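Local coordinates for enterochelin esterase (Salmonella enterica subsp. enterica serovar Typhimurium, PDB 3MGA), which probably hydrolyses the ester bonds of the siderophore enterobactin in its ferric form, so that the iron it carries can be released, at residues S48-V60 against W91-D103. Residues are numbered along the deposited sequence; the frame is centred on the assembly and turned at random.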
ATOM      1  N   SER A  48       2.895  34.830 -12.687  1.00 84.85           N
ATOM      2  CA  SER A  48       2.147  33.681 -12.171  1.00 80.82           C
ATOM      3  C   SER A  48       1.128  34.029 -11.079  1.00 80.16           C
ATOM      4  O   SER A  48       1.460  34.713 -10.112  1.00 79.92           O
ATOM      5  CB  SER A  48       3.109  32.631 -11.613  1.00 78.06           C
ATOM      6  OG  SER A  48       2.391  31.547 -11.048  1.00 74.67           O
ATOM      7  N   PRO A  49      -0.110  33.521 -11.214  1.00 79.42           N
ATOM      8  CA  PRO A  49      -1.163  33.759 -10.240  1.00 79.06           C
ATOM      9  C   PRO A  49      -1.194  32.692  -9.138  1.00 75.28           C
ATOM     10  O   PRO A  49      -2.136  32.664  -8.345  1.00 76.18           O
ATOM     11  CB  PRO A  49      -2.422  33.640 -11.089  1.00 80.42           C
ATOM     12  CG  PRO A  49      -2.085  32.528 -12.041  1.00 78.93           C
ATOM     13  CD  PRO A  49      -0.589  32.647 -12.304  1.00 79.32           C
ATOM     14  N   ILE A  50      -0.181  31.827  -9.091  1.00 71.48           N
ATOM     15  CA  ILE A  50      -0.125  30.762  -8.091  1.00 67.64           C
ATOM     16  C   ILE A  50       0.070  31.274  -6.661  1.00 67.97           C
ATOM     17  O   ILE A  50       1.017  32.010  -6.366  1.00 67.45           O
ATOM     18  CB  ILE A  50       0.983  29.735  -8.413  1.00 64.91           C
ATOM     19  CG1 ILE A  50       0.691  29.028  -9.741  1.00 63.40           C
ATOM     20  CG2 ILE A  50       1.088  28.708  -7.309  1.00 61.94           C
ATOM     21  CD1 ILE A  50      -0.632  28.278  -9.766  1.00 59.61           C
ATOM     22  N   ARG A  51      -0.843  30.850  -5.786  1.00 67.89           N
ATOM     23  CA  ARG A  51      -0.838  31.208  -4.369  1.00 68.35           C
ATOM     24  C   ARG A  51      -0.190  30.104  -3.523  1.00 64.99           C
ATOM     25  O   ARG A  51       0.610  30.386  -2.631  1.00 65.03           O
ATOM     26  CB  ARG A  51      -2.275  31.427  -3.877  1.00 69.71           C
ATOM     27  CG  ARG A  51      -3.023  32.597  -4.505  1.00 75.70           C
ATOM     28  CD  ARG A  51      -2.445  33.937  -4.094  1.00 81.54           C
ATOM     29  NE  ARG A  51      -3.269  35.054  -4.554  1.00 88.48           N
ATOM     30  CZ  ARG A  51      -3.029  36.336  -4.274  1.00 93.40           C
ATOM     31  NH1 ARG A  51      -1.981  36.681  -3.530  1.00 94.37           N
ATOM     32  NH2 ARG A  51      -3.841  37.279  -4.738  1.00 98.04           N
ATOM     33  N   ARG A  52      -0.550  28.852  -3.796  1.00 62.20           N
ATOM     34  CA  ARG A  52      -0.005  27.708  -3.039  1.00 59.70           C
ATOM     35  C   ARG A  52       0.570  26.607  -3.922  1.00 56.45           C
ATOM     36  O   ARG A  52       0.238  26.479  -5.095  1.00 55.48           O
ATOM     37  CB  ARG A  52      -1.096  27.072  -2.163  1.00 59.30           C
ATOM     38  CG  ARG A  52      -1.706  27.978  -1.096  1.00 64.71           C
ATOM     39  CD  ARG A  52      -0.717  28.342   0.009  1.00 67.23           C
ATOM     40  NE  ARG A  52      -1.376  29.075   1.091  1.00 68.84           N
ATOM     41  CZ  ARG A  52      -1.560  30.394   1.126  1.00 72.58           C
ATOM     42  NH1 ARG A  52      -1.137  31.173   0.134  1.00 73.52           N
ATOM     43  NH2 ARG A  52      -2.177  30.943   2.165  1.00 75.84           N
ATOM     44  N   VAL A  53       1.444  25.814  -3.317  1.00 55.09           N
ATOM     45  CA  VAL A  53       2.061  24.654  -3.952  1.00 52.88           C
ATOM     46  C   VAL A  53       2.241  23.675  -2.801  1.00 50.66           C
ATOM     47  O   VAL A  53       3.312  23.601  -2.199  1.00 50.47           O
ATOM     48  CB  VAL A  53       3.421  24.969  -4.590  1.00 53.44           C
ATOM     49  CG1 VAL A  53       3.929  23.749  -5.318  1.00 51.89           C
ATOM     50  CG2 VAL A  53       3.313  26.158  -5.547  1.00 56.26           C
ATOM     51  N   TRP A  54       1.178  22.943  -2.482  1.00 49.74           N
ATOM     52  CA  TRP A  54       1.208  22.008  -1.361  1.00 47.37           C
ATOM     53  C   TRP A  54       2.054  20.781  -1.677  1.00 45.96           C
ATOM     54  O   TRP A  54       2.044  20.264  -2.796  1.00 44.94           O
ATOM     55  CB  TRP A  54      -0.212  21.592  -0.944  1.00 47.44           C
ATOM     56  CG  TRP A  54      -1.153  22.764  -0.675  1.00 50.68           C
ATOM     57  CD1 TRP A  54      -2.108  23.255  -1.523  1.00 52.39           C
ATOM     58  CD2 TRP A  54      -1.203  23.587   0.497  1.00 48.49           C
ATOM     59  NE1 TRP A  54      -2.750  24.318  -0.950  1.00 54.01           N
ATOM     60  CE2 TRP A  54      -2.219  24.545   0.291  1.00 52.25           C
ATOM     61  CE3 TRP A  54      -0.497  23.603   1.705  1.00 48.51           C
ATOM     62  CZ2 TRP A  54      -2.542  25.513   1.244  1.00 51.54           C
ATOM     63  CZ3 TRP A  54      -0.815  24.565   2.650  1.00 50.60           C
ATOM     64  CH2 TRP A  54      -1.830  25.510   2.414  1.00 52.77           C
ATOM     65  N   VAL A  55       2.807  20.335  -0.683  1.00 44.67           N
ATOM     66  CA  VAL A  55       3.643  19.170  -0.826  1.00 42.76           C
ATOM     67  C   VAL A  55       2.931  18.120  -0.005  1.00 42.73           C
ATOM     68  O   VAL A  55       2.865  18.223   1.220  1.00 45.11           O
ATOM     69  CB  VAL A  55       5.069  19.453  -0.313  1.00 43.45           C
ATOM     70  CG1 VAL A  55       5.960  18.223  -0.448  1.00 38.75           C
ATOM     71  CG2 VAL A  55       5.668  20.652  -1.080  1.00 43.75           C
ATOM     72  N   TYR A  56       2.348  17.139  -0.686  1.00 42.08           N
ATOM     73  CA  TYR A  56       1.595  16.083  -0.020  1.00 42.25           C
ATOM     74  C   TYR A  56       2.404  14.798  -0.065  1.00 41.36           C
ATOM     75  O   TYR A  56       2.409  14.102  -1.067  1.00 41.70           O
ATOM     76  CB  TYR A  56       0.240  15.903  -0.703  1.00 42.53           C
ATOM     77  CG  TYR A  56      -0.745  15.037   0.048  1.00 43.91           C
ATOM     78  CD1 TYR A  56      -1.615  15.596   0.987  1.00 45.19           C
ATOM     79  CD2 TYR A  56      -0.836  13.665  -0.199  1.00 44.48           C
ATOM     80  CE1 TYR A  56      -2.538  14.813   1.676  1.00 47.49           C
ATOM     81  CE2 TYR A  56      -1.754  12.872   0.481  1.00 46.36           C
ATOM     82  CZ  TYR A  56      -2.603  13.447   1.418  1.00 50.42           C
ATOM     83  OH  TYR A  56      -3.518  12.663   2.090  1.00 52.60           O
ATOM     84  N   ILE A  57       3.106  14.519   1.030  1.00 41.54           N
ATOM     85  CA  ILE A  57       3.942  13.337   1.159  1.00 41.02           C
ATOM     86  C   ILE A  57       3.247  12.369   2.108  1.00 41.43           C
ATOM     87  O   ILE A  57       2.950  12.719   3.248  1.00 42.25           O
ATOM     88  CB  ILE A  57       5.334  13.704   1.731  1.00 41.20           C
ATOM     89  CG1 ILE A  57       5.976  14.836   0.918  1.00 42.73           C
ATOM     90  CG2 ILE A  57       6.245  12.491   1.746  1.00 38.08           C
ATOM     91  CD1 ILE A  57       7.319  15.307   1.455  1.00 42.76           C
ATOM     92  N   THR A  58       2.982  11.155   1.634  1.00 41.00           N
ATOM     93  CA  THR A  58       2.302  10.148   2.445  1.00 41.53           C
ATOM     94  C   THR A  58       3.010   9.915   3.786  1.00 41.99           C
ATOM     95  O   THR A  58       4.213   9.662   3.835  1.00 40.32           O
ATOM     96  CB  THR A  58       2.184   8.802   1.688  1.00 40.91           C
ATOM     97  OG1 THR A  58       1.498   9.015   0.456  1.00 40.77           O
ATOM     98  CG2 THR A  58       1.420   7.766   2.513  1.00 39.44           C
ATOM     99  N   GLY A  59       2.247  10.017   4.870  1.00 44.11           N
ATOM    100  CA  GLY A  59       2.776   9.809   6.217  1.00 45.71           C
ATOM    101  C   GLY A  59       3.771  10.845   6.725  1.00 46.25           C
ATOM    102  O   GLY A  59       4.436  10.616   7.734  1.00 48.03           O
ATOM    103  N   VAL A  60       3.898  11.976   6.040  1.00 45.09           N
ATOM    104  CA  VAL A  60       4.823  13.008   6.489  1.00 45.36           C
ATOM    105  C   VAL A  60       4.135  14.374   6.597  1.00 45.88           C
ATOM    106  O   VAL A  60       4.247  15.031   7.635  1.00 47.65           O
ATOM    107  CB  VAL A  60       6.062  13.106   5.594  1.00 44.73           C
ATOM    108  CG1 VAL A  60       6.990  14.217   6.099  1.00 45.27           C
ATOM    109  CG2 VAL A  60       6.787  11.785   5.569  1.00 43.95           C
ATOM    110  N   TRP A  91      13.505   5.536   5.237  1.00 36.82           N
ATOM    111  CA  TRP A  91      12.219   5.931   4.689  1.00 36.24           C
ATOM    112  C   TRP A  91      12.054   5.843   3.171  1.00 35.62           C
ATOM    113  O   TRP A  91      12.996   6.012   2.403  1.00 36.71           O
ATOM    114  CB  TRP A  91      11.904   7.369   5.126  1.00 36.65           C
ATOM    115  CG  TRP A  91      10.560   7.849   4.708  1.00 35.61           C
ATOM    116  CD1 TRP A  91       9.400   7.688   5.385  1.00 35.73           C
ATOM    117  CD2 TRP A  91      10.240   8.582   3.521  1.00 37.31           C
ATOM    118  NE1 TRP A  91       8.365   8.271   4.697  1.00 39.65           N
ATOM    119  CE2 TRP A  91       8.856   8.827   3.546  1.00 38.51           C
ATOM    120  CE3 TRP A  91      10.988   9.041   2.430  1.00 40.41           C
ATOM    121  CZ2 TRP A  91       8.197   9.521   2.528  1.00 40.82           C
ATOM    122  CZ3 TRP A  91      10.335   9.737   1.418  1.00 40.59           C
ATOM    123  CH2 TRP A  91       8.950   9.965   1.472  1.00 38.97           C
ATOM    124  N   ARG A  92      10.811   5.592   2.778  1.00 35.58           N
ATOM    125  CA  ARG A  92      10.389   5.495   1.392  1.00 35.42           C
ATOM    126  C   ARG A  92       8.921   5.870   1.355  1.00 35.49           C
ATOM    127  O   ARG A  92       8.162   5.496   2.248  1.00 36.76           O
ATOM    128  CB  ARG A  92      10.617   4.081   0.866  1.00 35.13           C
ATOM    129  CG  ARG A  92       9.979   3.738  -0.480  1.00 36.11           C
ATOM    130  CD  ARG A  92      10.807   2.603  -1.152  1.00 38.89           C
ATOM    131  NE  ARG A  92      10.958   1.473  -0.254  1.00 40.40           N
ATOM    132  CZ  ARG A  92      11.923   0.567  -0.307  1.00 38.87           C
ATOM    133  NH1 ARG A  92      12.903   0.645  -1.199  1.00 41.50           N
ATOM    134  NH2 ARG A  92      11.921  -0.412   0.582  1.00 42.97           N
ATOM    135  N   GLY A  93       8.522   6.630   0.344  1.00 34.81           N
ATOM    136  CA  GLY A  93       7.132   7.028   0.238  1.00 34.45           C
ATOM    137  C   GLY A  93       6.775   7.807  -1.004  1.00 33.08           C
ATOM    138  O   GLY A  93       7.645   8.283  -1.721  1.00 32.52           O
ATOM    139  N   SER A  94       5.473   7.924  -1.238  1.00 33.32           N
ATOM    140  CA  SER A  94       4.932   8.633  -2.379  1.00 35.02           C
ATOM    141  C   SER A  94       4.707  10.078  -2.019  1.00 35.63           C
ATOM    142  O   SER A  94       4.578  10.427  -0.834  1.00 34.88           O
ATOM    143  CB  SER A  94       3.575   8.049  -2.771  1.00 35.87           C
ATOM    144  OG  SER A  94       3.656   6.663  -3.011  1.00 39.57           O
ATOM    145  N   TYR A  95       4.655  10.926  -3.038  1.00 36.29           N
ATOM    146  CA  TYR A  95       4.372  12.336  -2.817  1.00 37.53           C
ATOM    147  C   TYR A  95       3.821  12.923  -4.101  1.00 39.02           C
ATOM    148  O   TYR A  95       3.926  12.314  -5.171  1.00 39.48           O
ATOM    149  CB  TYR A  95       5.619  13.112  -2.361  1.00 36.46           C
ATOM    150  CG  TYR A  95       6.664  13.287  -3.440  1.00 37.71           C
ATOM    151  CD1 TYR A  95       7.583  12.286  -3.718  1.00 36.63           C
ATOM    152  CD2 TYR A  95       6.732  14.462  -4.179  1.00 36.31           C
ATOM    153  CE1 TYR A  95       8.540  12.450  -4.718  1.00 39.16           C
ATOM    154  CE2 TYR A  95       7.684  14.634  -5.168  1.00 37.59           C
ATOM    155  CZ  TYR A  95       8.581  13.628  -5.440  1.00 38.85           C
ATOM    156  OH  TYR A  95       9.523  13.809  -6.431  1.00 36.99           O
ATOM    157  N   CYS A  96       3.219  14.098  -3.981  1.00 39.21           N
ATOM    158  CA  CYS A  96       2.668  14.795  -5.124  1.00 41.44           C
ATOM    159  C   CYS A  96       2.583  16.256  -4.738  1.00 42.66           C
ATOM    160  O   CYS A  96       2.619  16.576  -3.553  1.00 43.17           O
ATOM    161  CB  CYS A  96       1.285  14.227  -5.505  1.00 41.70           C
ATOM    162  SG  CYS A  96       0.004  14.300  -4.207  0.88 43.39           S
ATOM    163  N   PHE A  97       2.532  17.148  -5.722  1.00 44.51           N
ATOM    164  CA  PHE A  97       2.402  18.566  -5.416  1.00 46.41           C
ATOM    165  C   PHE A  97       1.015  19.017  -5.833  1.00 47.86           C
ATOM    166  O   PHE A  97       0.383  18.389  -6.681  1.00 48.67           O
ATOM    167  CB  PHE A  97       3.450  19.430  -6.135  1.00 47.52           C
ATOM    168  CG  PHE A  97       4.860  18.921  -6.022  1.00 47.94           C
ATOM    169  CD1 PHE A  97       5.384  18.530  -4.796  1.00 48.75           C
ATOM    170  CD2 PHE A  97       5.700  18.929  -7.133  1.00 48.37           C
ATOM    171  CE1 PHE A  97       6.701  18.078  -4.696  1.00 48.82           C
ATOM    172  CE2 PHE A  97       7.016  18.497  -7.038  1.00 48.16           C
ATOM    173  CZ  PHE A  97       7.517  18.070  -5.817  1.00 47.77           C
ATOM    174  N   ILE A  98       0.544  20.108  -5.233  1.00 49.85           N
ATOM    175  CA  ILE A  98      -0.757  20.662  -5.558  1.00 51.33           C
ATOM    176  C   ILE A  98      -0.623  22.173  -5.775  1.00 54.23           C
ATOM    177  O   ILE A  98      -0.932  22.972  -4.880  1.00 54.55           O
ATOM    178  CB  ILE A  98      -1.788  20.397  -4.455  1.00 51.81           C
ATOM    179  CG1 ILE A  98      -1.794  18.918  -4.064  1.00 49.45           C
ATOM    180  CG2 ILE A  98      -3.175  20.859  -4.908  1.00 51.55           C
ATOM    181  CD1 ILE A  98      -2.784  18.583  -2.986  1.00 51.46           C
ATOM    182  N   PRO A  99      -0.143  22.570  -6.968  1.00 55.44           N
ATOM    183  CA  PRO A  99      -0.001  23.985  -7.277  1.00 57.89           C
ATOM    184  C   PRO A  99      -1.365  24.569  -7.611  1.00 60.39           C
ATOM    185  O   PRO A  99      -1.996  24.128  -8.571  1.00 62.67           O
ATOM    186  CB  PRO A  99       0.930  23.994  -8.491  1.00 57.77           C
ATOM    187  CG  PRO A  99       0.754  22.673  -9.125  1.00 57.25           C
ATOM    188  CD  PRO A  99       0.305  21.707  -8.074  1.00 54.55           C
ATOM    189  N   THR A 100      -1.819  25.537  -6.816  1.00 61.74           N
ATOM    190  CA  THR A 100      -3.132  26.147  -7.011  1.00 64.20           C
ATOM    191  C   THR A 100      -3.150  27.651  -6.773  1.00 66.92           C
ATOM    192  O   THR A 100      -2.241  28.207  -6.159  1.00 66.80           O
ATOM    193  CB  THR A 100      -4.174  25.532  -6.052  1.00 63.80           C
ATOM    194  OG1 THR A 100      -5.426  26.220  -6.201  1.00 66.28           O
ATOM    195  CG2 THR A 100      -3.710  25.653  -4.601  1.00 61.08           C
ATOM    196  N   GLU A 101      -4.207  28.287  -7.273  1.00 69.72           N
ATOM    197  CA  GLU A 101      -4.426  29.719  -7.104  1.00 73.34           C
ATOM    198  C   GLU A 101      -5.307  29.936  -5.885  1.00 74.20           C
ATOM    199  O   GLU A 101      -5.471  31.062  -5.424  1.00 77.20           O
ATOM    200  CB  GLU A 101      -5.146  30.309  -8.320  1.00 76.24           C
ATOM    201  CG  GLU A 101      -4.423  30.161  -9.650  1.00 77.42           C
ATOM    202  CD  GLU A 101      -5.222  30.738 -10.809  1.00 82.33           C
ATOM    203  OE1 GLU A 101      -6.352  31.221 -10.579  1.00 84.55           O
ATOM    204  OE2 GLU A 101      -4.723  30.709 -11.953  1.00 86.08           O
ATOM    205  N   ARG A 102      -5.894  28.853  -5.378  1.00 73.11           N
ATOM    206  CA  ARG A 102      -6.782  28.928  -4.224  1.00 73.88           C
ATOM    207  C   ARG A 102      -6.016  29.127  -2.927  1.00 72.56           C
ATOM    208  O   ARG A 102      -4.901  28.619  -2.763  1.00 70.87           O
ATOM    209  CB  ARG A 102      -7.619  27.650  -4.106  1.00 73.10           C
ATOM    210  CG  ARG A 102      -8.505  27.354  -5.308  1.00 75.41           C
ATOM    211  CD  ARG A 102      -9.322  26.092  -5.073  1.00 76.26           C
ATOM    212  NE  ARG A 102     -10.255  26.243  -3.955  1.00 78.74           N
ATOM    213  CZ  ARG A 102     -11.042  25.273  -3.490  1.00 79.89           C
ATOM    214  NH1 ARG A 102     -11.010  24.057  -4.030  1.00 80.15           N
ATOM    215  NH2 ARG A 102     -11.860  25.517  -2.469  1.00 80.72           N
ATOM    216  N   ASP A 103      -6.627  29.870  -2.009  1.00 73.53           N
ATOM    217  CA  ASP A 103      -6.046  30.127  -0.694  1.00 72.86           C
ATOM    218  C   ASP A 103      -7.137  30.197   0.380  1.00 74.82           C
ATOM    219  O   ASP A 103      -6.941  30.806   1.434  1.00 76.52           O
ATOM    220  CB  ASP A 103      -5.215  31.415  -0.721  1.00 73.66           C
ATOM    221  CG  ASP A 103      -6.029  32.638  -1.142  1.00 76.56           C
ATOM    222  OD1 ASP A 103      -7.265  32.531  -1.286  1.00 75.02           O
ATOM    223  OD2 ASP A 103      -5.422  33.712  -1.332  1.00 76.72           O
TER
HETATM  224  O   HOH W   1       5.623   8.047   4.933  1.00 51.35           O
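Trp54 brings CD1 of its indole to 3.6 Å from Ile98 O, its CB packing on Ile98 CB, and its NE1 comes within 4.0 Å of Thr100 CG2. With CG swung beside its own backbone N (chi1 -53°), the indole reaches both residues, and Arg52 CB sits above one face, near the rim. Farther along the same side, Tyr56 CB meets Cys96 SG at 3.9 Å, the sulfur lying oblique to the phenol ring; helix 117-127 covers this face through Trp124 and Leu127. Val53, Val55 and Ile57 line the other face with Tyr95, Phe97 and Pro99, packing against Phe36, Trp38, Trp81 and Trp83. Ile57 splits its branches, CG1 to Tyr95 CB and CG2 to Trp91 CZ2 (3.6 Å). Beyond it, a water in the indole plane accepts from Trp91 NE1 at 2.8 Å. Paired backbone hydrogen bonds join Trp54 with Ile98 and Tyr56 with Cys96. At the other end Thr100 O accepts from both Arg51 N and Arg52 N, each at 3.0 Å, which marks a classic beta bulge. Strand 52-57 thus runs antiparallel to 92-100 in one of two sheets packed as a beta sandwich, consistent with the E-set, immunoglobulin-like N-terminal domain of enterochelin esterases.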